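Local coordinates for protein homoserine dehydrogenase (Staphylococcus aureus M1064, PDB 4PG7) that catalyses the NAD(P)-dependent interconversion of homoserine and aspartate semialdehyde in the aspartic acid pathway of amino acid biosynthesis, at residues E136-A139 and E140-V144; T181-F184 and I185-M189; V227-S230 and Y231-N235. All coordinates share one frame; numbering follows the deposited sequence.

Contact 1. Residues E136-A139 and E140-V144; sequences EDLA and EENGV
The carbonyl oxygen Leu138 O is gripped twice by one residue, Asn142. The side-chain amide makes the straighter bond, with Asn142 ND2 at 2.8 Å from Leu138 O and an N-H...O angle of 163°. The carbonyl oxygen lies close to the plane of the amide group. The backbone Asn142 N adds a weak bond to the same oxygen. With chi1 at -75°, the Asn142 amide lies beside its own backbone N, and this turns ND2 back over the last helical turn. There it runs alongside Leu138, with Leu138 CD1 3.8 Å from Asn142 ND2. The other amide atom, OD1, is bonded to Lys117.

The next carbonyl ends the helix. Val144 N bonds to Ala139 O at 3.1 Å and 175°, although the donor stands above the carbonyl plane. Gly143 N bonds to Glu140 O at 3.2 Å. These two bonds, with Gly143 at positive phi, form a Schellman motif. It closes helix 129-141 and turns the chain toward strand 146-147 within the beta-alpha-beta unit that begins at strand 119-122. Val144 CG2 comes back to within 4.4 Å of Ala139 CB. Both side chains rest on Leu114 of helix 106-115.

Acidic side chains lie on the exposed side. The extended Glu141 brings OE1 to 3.7 Å from Leu138 CD1. Asp137 OD1 stays 5.3 Å from Glu140 OE1, and its own partner is Lys133. Acidic groups this near a helix C terminus would tend to be unfavourable. The Asn142 N-H donated to Leu138 O, and the positive charge of Lys117 at Asn142 OD1, would probably ease this.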
loop_
_atom_site.group_PDB
_atom_site.type_symbol
_atom_site.label_atom_id
_atom_site.label_comp_id
_atom_site.label_asym_id
_atom_site.label_seq_id
_atom_site.Cartn_x
_atom_site.Cartn_y
_atom_site.Cartn_z
ATOM N N GLU A 136 -25.462 1.486 3.778
ATOM C CA GLU A 136 -25.133 2.145 2.514
ATOM C C GLU A 136 -26.369 2.307 1.597
ATOM O O GLU A 136 -26.544 3.366 0.985
ATOM C CB GLU A 136 -24.025 1.393 1.776
ATOM C CG GLU A 136 -22.639 1.655 2.349
ATOM C CD GLU A 136 -21.529 1.170 1.442
ATOM O OE1 GLU A 136 -21.391 -0.070 1.273
ATOM O OE2 GLU A 136 -20.797 2.044 0.908
ATOM N N ASP A 137 -27.212 1.274 1.523
ATOM C CA ASP A 137 -28.414 1.301 0.675
ATOM C C ASP A 137 -29.427 2.308 1.220
ATOM O O ASP A 137 -30.057 3.056 0.469
ATOM C CB ASP A 137 -29.111 -0.066 0.640
ATOM C CG ASP A 137 -28.320 -1.137 -0.096
ATOM O OD1 ASP A 137 -27.341 -0.818 -0.801
ATOM O OD2 ASP A 137 -28.696 -2.317 0.042
ATOM N N LEU A 138 -29.584 2.294 2.538
ATOM C CA LEU A 138 -30.530 3.164 3.212
ATOM C C LEU A 138 -30.097 4.623 3.051
ATOM O O LEU A 138 -30.933 5.503 2.836
ATOM C CB LEU A 138 -30.640 2.763 4.685
ATOM C CG LEU A 138 -31.853 3.209 5.490
ATOM C CD1 LEU A 138 -33.175 2.829 4.830
ATOM C CD2 LEU A 138 -31.760 2.611 6.887
ATOM N N ALA A 139 -28.791 4.863 3.097
ATOM C CA ALA A 139 -28.249 6.199 2.864
ATOM C C ALA A 139 -28.542 6.701 1.439
ATOM O O ALA A 139 -29.092 7.800 1.264
ATOM C CB ALA A 139 -26.762 6.219 3.128
ATOM N N GLU A 140 -28.167 5.900 0.437
ATOM C CA GLU A 140 -28.422 6.236 -0.972
ATOM C C GLU A 140 -29.905 6.515 -1.196
ATOM O O GLU A 140 -30.282 7.500 -1.847
ATOM C CB GLU A 140 -27.975 5.106 -1.917
ATOM C CG GLU A 140 -28.244 5.421 -3.393
ATOM C CD GLU A 140 -28.072 4.232 -4.326
ATOM O OE1 GLU A 140 -27.210 3.366 -4.065
ATOM O OE2 GLU A 140 -28.794 4.175 -5.346
ATOM N N GLU A 141 -30.724 5.629 -0.645
ATOM C CA GLU A 141 -32.174 5.722 -0.689
ATOM C C GLU A 141 -32.726 7.036 -0.122
ATOM O O GLU A 141 -33.730 7.569 -0.620
ATOM C CB GLU A 141 -32.731 4.531 0.081
ATOM C CG GLU A 141 -34.237 4.423 0.203
ATOM C CD GLU A 141 -34.628 3.097 0.834
ATOM O OE1 GLU A 141 -35.344 3.102 1.855
ATOM O OE2 GLU A 141 -34.186 2.043 0.322
ATOM N N ASN A 142 -32.074 7.561 0.909
ATOM C CA ASN A 142 -32.517 8.795 1.544
ATOM C C ASN A 142 -31.723 10.045 1.132
ATOM O O ASN A 142 -31.897 11.109 1.716
ATOM C CB ASN A 142 -32.484 8.618 3.065
ATOM C CG ASN A 142 -33.629 7.769 3.572
ATOM O OD1 ASN A 142 -34.742 8.267 3.754
ATOM N ND2 ASN A 142 -33.373 6.493 3.792
ATOM N N GLY A 143 -30.849 9.909 0.143
ATOM C CA GLY A 143 -30.105 11.048 -0.382
ATOM C C GLY A 143 -29.090 11.645 0.564
ATOM O O GLY A 143 -28.841 12.849 0.520
ATOM N N VAL A 144 -28.494 10.809 1.416
ATOM C CA VAL A 144 -27.489 11.261 2.379
ATOM C C VAL A 144 -26.281 10.323 2.347
ATOM O O VAL A 144 -26.348 9.238 1.799
ATOM C CB VAL A 144 -28.051 11.327 3.828
ATOM C CG1 VAL A 144 -29.092 12.439 3.955
ATOM C CG2 VAL A 144 -28.637 9.984 4.263
#

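Contact 2. Residues T181-F184 and I185-M189; sequences TSNF and ILSKM
Ile185 packs tightly against the preceding turn. Its CG1 branch lies beside its backbone N (chi1 -71°), which leads CD1 back along Thr181. Ile185 CD1 is 4.0 Å from Thr181 CG2, and the two side chains point the same way. Ile185 CG1 is closer still to the backbone, 3.3 Å from Thr181 O. Residues of helix 196-205 cover Ile185 further out.

On another side of the helix the polar groups are also buried, and a water joins them. Water 1 donates to Asn183 OD1 at 2.7 Å and to Ser187 OG at 2.8 Å, bridging one helical turn. Ser187 OG also bonds to Glu298 and Asp299, while Asn183 ND2 bonds to the carbonyls of Asp299 and Val297. Regular helical bonds run beneath, such as Ser187 N to Asn183 O at 2.9 Å. This is the body of helix 180-192, which follows strand 171-177 and reaches strand 264-275 of the mixed sheet through Ser182 and Asn183.

Looser packing is found at Lys188, which is partly exposed. Its chain bends at chi2 and chi3, with Lys188 CE 3.7 Å from Phe184 CZ. It runs from the buried Phe184 ring, which stacks on Phe208, out to a salt bridge between Lys188 NZ and Glu192.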
loop_
_atom_site.group_PDB
_atom_site.type_symbol
_atom_site.label_atom_id
_atom_site.label_comp_id
_atom_site.label_asym_id
_atom_site.label_seq_id
_atom_site.Cartn_x
_atom_site.Cartn_y
_atom_site.Cartn_z
ATOM N N THR A 181 -1.487 -8.237 17.238
ATOM C CA THR A 181 -1.089 -9.011 18.429
ATOM C C THR A 181 -0.646 -10.429 18.089
ATOM O O THR A 181 0.382 -10.898 18.597
ATOM C CB THR A 181 -2.245 -9.060 19.445
ATOM O OG1 THR A 181 -2.513 -7.725 19.901
ATOM C CG2 THR A 181 -1.887 -9.945 20.623
ATOM N N SER A 182 -1.406 -11.104 17.229
ATOM C CA SER A 182 -1.021 -12.450 16.819
ATOM C C SER A 182 0.254 -12.471 16.014
ATOM O O SER A 182 1.067 -13.356 16.166
ATOM C CB SER A 182 -2.087 -13.109 15.969
ATOM O OG SER A 182 -3.183 -13.507 16.752
ATOM N N ASN A 183 0.415 -11.497 15.125
ATOM C CA ASN A 183 1.633 -11.419 14.363
ATOM C C ASN A 183 2.818 -11.138 15.259
ATOM O O ASN A 183 3.892 -11.723 15.072
ATOM C CB ASN A 183 1.545 -10.360 13.279
ATOM C CG ASN A 183 2.539 -10.610 12.180
ATOM O OD1 ASN A 183 2.624 -11.739 11.663
ATOM N ND2 ASN A 183 3.298 -9.589 11.801
ATOM N N PHE A 184 2.637 -10.258 16.232
ATOM C CA PHE A 184 3.698 -9.976 17.219
ATOM C C PHE A 184 4.138 -11.256 17.919
ATOM O O PHE A 184 5.331 -11.534 18.060
ATOM C CB PHE A 184 3.238 -8.946 18.249
ATOM C CG PHE A 184 4.300 -8.600 19.271
ATOM C CD1 PHE A 184 5.170 -7.542 19.066
ATOM C CD2 PHE A 184 4.451 -9.358 20.419
ATOM C CE1 PHE A 184 6.185 -7.238 20.004
ATOM C CE2 PHE A 184 5.444 -9.072 21.353
ATOM C CZ PHE A 184 6.321 -8.014 21.134
ATOM N N ILE A 185 3.162 -12.052 18.347
ATOM C CA ILE A 185 3.460 -13.283 19.067
ATOM C C ILE A 185 4.236 -14.246 18.192
ATOM O O ILE A 185 5.242 -14.836 18.631
ATOM C CB ILE A 185 2.153 -13.917 19.598
ATOM C CG1 ILE A 185 1.612 -13.064 20.741
ATOM C CG2 ILE A 185 2.383 -15.344 20.070
ATOM C CD1 ILE A 185 0.164 -13.316 21.107
ATOM N N LEU A 186 3.778 -14.431 16.942
ATOM C CA LEU A 186 4.491 -15.341 16.033
ATOM C C LEU A 186 5.931 -14.869 15.740
ATOM O O LEU A 186 6.843 -15.683 15.646
ATOM C CB LEU A 186 3.705 -15.564 14.751
ATOM C CG LEU A 186 2.394 -16.350 14.895
ATOM C CD1 LEU A 186 1.645 -16.377 13.580
ATOM C CD2 LEU A 186 2.657 -17.751 15.368
ATOM N N SER A 187 6.118 -13.563 15.586
ATOM C CA SER A 187 7.456 -12.991 15.390
ATOM C C SER A 187 8.359 -13.257 16.594
ATOM O O SER A 187 9.512 -13.614 16.444
ATOM C CB SER A 187 7.371 -11.485 15.127
ATOM O OG SER A 187 6.735 -11.241 13.882
ATOM N N LYS A 188 7.809 -13.084 17.787
ATOM C CA LYS A 188 8.558 -13.336 19.017
ATOM C C LYS A 188 8.983 -14.802 19.126
ATOM O O LYS A 188 10.143 -15.093 19.416
ATOM C CB LYS A 188 7.697 -12.943 20.208
ATOM C CG LYS A 188 8.390 -13.066 21.557
ATOM C CD LYS A 188 9.431 -11.982 21.788
ATOM C CE LYS A 188 8.806 -10.614 22.013
ATOM N NZ LYS A 188 9.823 -9.660 22.522
ATOM N N MET A 189 8.043 -15.717 18.884
ATOM C CA MET A 189 8.337 -17.140 18.920
ATOM C C MET A 189 9.453 -17.440 17.957
ATOM O O MET A 189 10.416 -18.144 18.282
ATOM C CB MET A 189 7.106 -17.968 18.552
ATOM C CG MET A 189 5.988 -17.934 19.567
ATOM S SD MET A 189 4.499 -18.794 19.024
ATOM C CE MET A 189 5.102 -20.474 19.034
HETATM O O HOH W 1 5.043 -12.848 12.345
#

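Contact 3. Residues V227-S230 and Y231-N235; sequences VITS and YLSFN
Tyr231 begins the second segment with a backbone bond to the previous turn, Tyr231 N to Val227 O at 3.1 Å. Its CB rests 3.4 Å from Ile228 O. The first torsion (chi1 -177°) sets the ring opposite its own backbone N and carries it off the turn. The hydroxyl ends at Glu136, on helix 129-141.

Leu232 follows, on a more exposed side. Leu232 N bonds to Ile228 O nearly along the C=O axis. The two side chains lie side by side and point the same way, with Leu232 CD1 4.0 Å from Ile228 CG2.

Ser233 binds one acceptor twice. Its backbone N and its hydroxyl both donate to Thr229 O, and Ser233 OG is 2.8 Å from Thr229 O. The two donors approach from opposite faces of the carbonyl plane. With chi1 at -61°, OG lies beside its own N and can fold back on the turn. The same return to the carbonyl four residues earlier is made by Thr229 OG1 to Lys225 and by Ser230 OG to Val226. Together these bonds line the C-terminal half of helix 220-234. That helix packs between helix 129-141 of the nucleotide-binding domain and strands 171-177 and 278-289 of the mixed sheet.

Phe234 N bonds to Ser230 O at 2.8 Å. The Phe234 ring comes back beside Ser230, with Phe234 CD2 4.0 Å from Ser230 CB. Ser233 CB sits over the centre of one ring face, 3.9 Å above the plane. Further out, the ring meets Tyr274 with the planes at about 35°.

Asn235 leaves helical geometry with a positive phi, and its N makes a weak bond to Tyr231 O.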
loop_
_atom_site.group_PDB
_atom_site.type_symbol
_atom_site.label_atom_id
_atom_site.label_comp_id
_atom_site.label_asym_id
_atom_site.label_seq_id
_atom_site.Cartn_x
_atom_site.Cartn_y
_atom_site.Cartn_z
ATOM N N VAL A 227 -14.151 -10.446 6.679
ATOM C CA VAL A 227 -15.511 -10.105 6.233
ATOM C C VAL A 227 -15.526 -8.717 5.589
ATOM O O VAL A 227 -16.045 -8.527 4.492
ATOM C CB VAL A 227 -16.529 -10.126 7.381
ATOM C CG1 VAL A 227 -17.889 -9.630 6.894
ATOM C CG2 VAL A 227 -16.668 -11.520 7.965
ATOM N N ILE A 228 -14.939 -7.748 6.270
ATOM C CA ILE A 228 -14.907 -6.378 5.775
ATOM C C ILE A 228 -14.098 -6.268 4.486
ATOM O O ILE A 228 -14.543 -5.657 3.515
ATOM C CB ILE A 228 -14.321 -5.403 6.819
ATOM C CG1 ILE A 228 -15.183 -5.341 8.092
ATOM C CG2 ILE A 228 -14.185 -4.001 6.238
ATOM C CD1 ILE A 228 -16.609 -4.878 7.858
ATOM N N THR A 229 -12.901 -6.838 4.481
ATOM C CA THR A 229 -12.052 -6.794 3.311
ATOM C C THR A 229 -12.724 -7.461 2.086
ATOM O O THR A 229 -12.575 -6.973 0.959
ATOM C CB THR A 229 -10.678 -7.390 3.607
ATOM O OG1 THR A 229 -10.095 -6.671 4.701
ATOM C CG2 THR A 229 -9.759 -7.292 2.404
ATOM N N SER A 230 -13.474 -8.533 2.317
ATOM C CA SER A 230 -14.211 -9.211 1.249
ATOM C C SER A 230 -15.316 -8.321 0.683
ATOM O O SER A 230 -15.563 -8.299 -0.531
ATOM C CB SER A 230 -14.841 -10.510 1.768
ATOM O OG SER A 230 -13.851 -11.449 2.150
ATOM N N TYR A 231 -15.984 -7.594 1.566
ATOM C CA TYR A 231 -17.020 -6.649 1.150
ATOM C C TYR A 231 -16.444 -5.510 0.293
ATOM O O TYR A 231 -16.977 -5.194 -0.757
ATOM C CB TYR A 231 -17.740 -6.085 2.370
ATOM C CG TYR A 231 -18.868 -5.150 2.001
ATOM C CD1 TYR A 231 -19.938 -5.600 1.239
ATOM C CD2 TYR A 231 -18.852 -3.815 2.398
ATOM C CE1 TYR A 231 -20.964 -4.740 0.879
ATOM C CE2 TYR A 231 -19.882 -2.951 2.056
ATOM C CZ TYR A 231 -20.932 -3.420 1.297
ATOM O OH TYR A 231 -21.936 -2.558 0.961
ATOM N N LEU A 232 -15.333 -4.934 0.738
ATOM C CA LEU A 232 -14.671 -3.879 0.006
ATOM C C LEU A 232 -14.006 -4.367 -1.286
ATOM O O LEU A 232 -14.058 -3.668 -2.285
ATOM C CB LEU A 232 -13.634 -3.188 0.892
ATOM C CG LEU A 232 -14.224 -2.469 2.112
ATOM C CD1 LEU A 232 -13.117 -1.924 2.994
ATOM C CD2 LEU A 232 -15.166 -1.346 1.687
ATOM N N SER A 233 -13.427 -5.570 -1.284
ATOM C CA SER A 233 -12.747 -6.117 -2.467
ATOM C C SER A 233 -13.677 -6.699 -3.526
ATOM O O SER A 233 -13.453 -6.515 -4.725
ATOM C CB SER A 233 -11.748 -7.219 -2.059
ATOM O OG SER A 233 -10.754 -6.693 -1.200
ATOM N N PHE A 234 -14.674 -7.455 -3.088
ATOM C CA PHE A 234 -15.488 -8.239 -3.990
ATOM C C PHE A 234 -16.921 -7.748 -4.100
ATOM O O PHE A 234 -17.679 -8.308 -4.889
ATOM C CB PHE A 234 -15.551 -9.687 -3.518
ATOM C CG PHE A 234 -14.217 -10.314 -3.272
ATOM C CD1 PHE A 234 -13.213 -10.236 -4.224
ATOM C CD2 PHE A 234 -13.988 -11.043 -2.112
ATOM C CE1 PHE A 234 -11.989 -10.831 -3.997
ATOM C CE2 PHE A 234 -12.767 -11.653 -1.894
ATOM C CZ PHE A 234 -11.769 -11.552 -2.837
ATOM N N ASN A 235 -17.298 -6.741 -3.304
ATOM C CA ASN A 235 -18.682 -6.280 -3.230
ATOM C C ASN A 235 -19.658 -7.412 -2.904
ATOM O O ASN A 235 -20.782 -7.436 -3.383
ATOM C CB ASN A 235 -19.077 -5.571 -4.524
ATOM C CG ASN A 235 -18.076 -4.506 -4.936
ATOM O OD1 ASN A 235 -17.594 -3.738 -4.105
ATOM N ND2 ASN A 235 -17.758 -4.456 -6.224
#

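All three contacts are local. Each lies on one helix, and contacts 1 and 3 run past its C-terminal end. The two segments of each adjoin, so none encloses a loop. They follow one another along the chain, without nesting or crossing. Contact 1 comes first and ends helix 129-141 in the NAD-binding domain. Contact 2 lies within helix 180-192, on the opposite side of the chain's centre. Its nearest atoms are about 27 Å from contact 1 and about 15 Å from contact 3. Contact 3 ends helix 220-234, where the chain returns to contact 1. A probable hydrogen bond between the two would tie the nucleotide-binding domain to the part of the fold containing the mixed sheet.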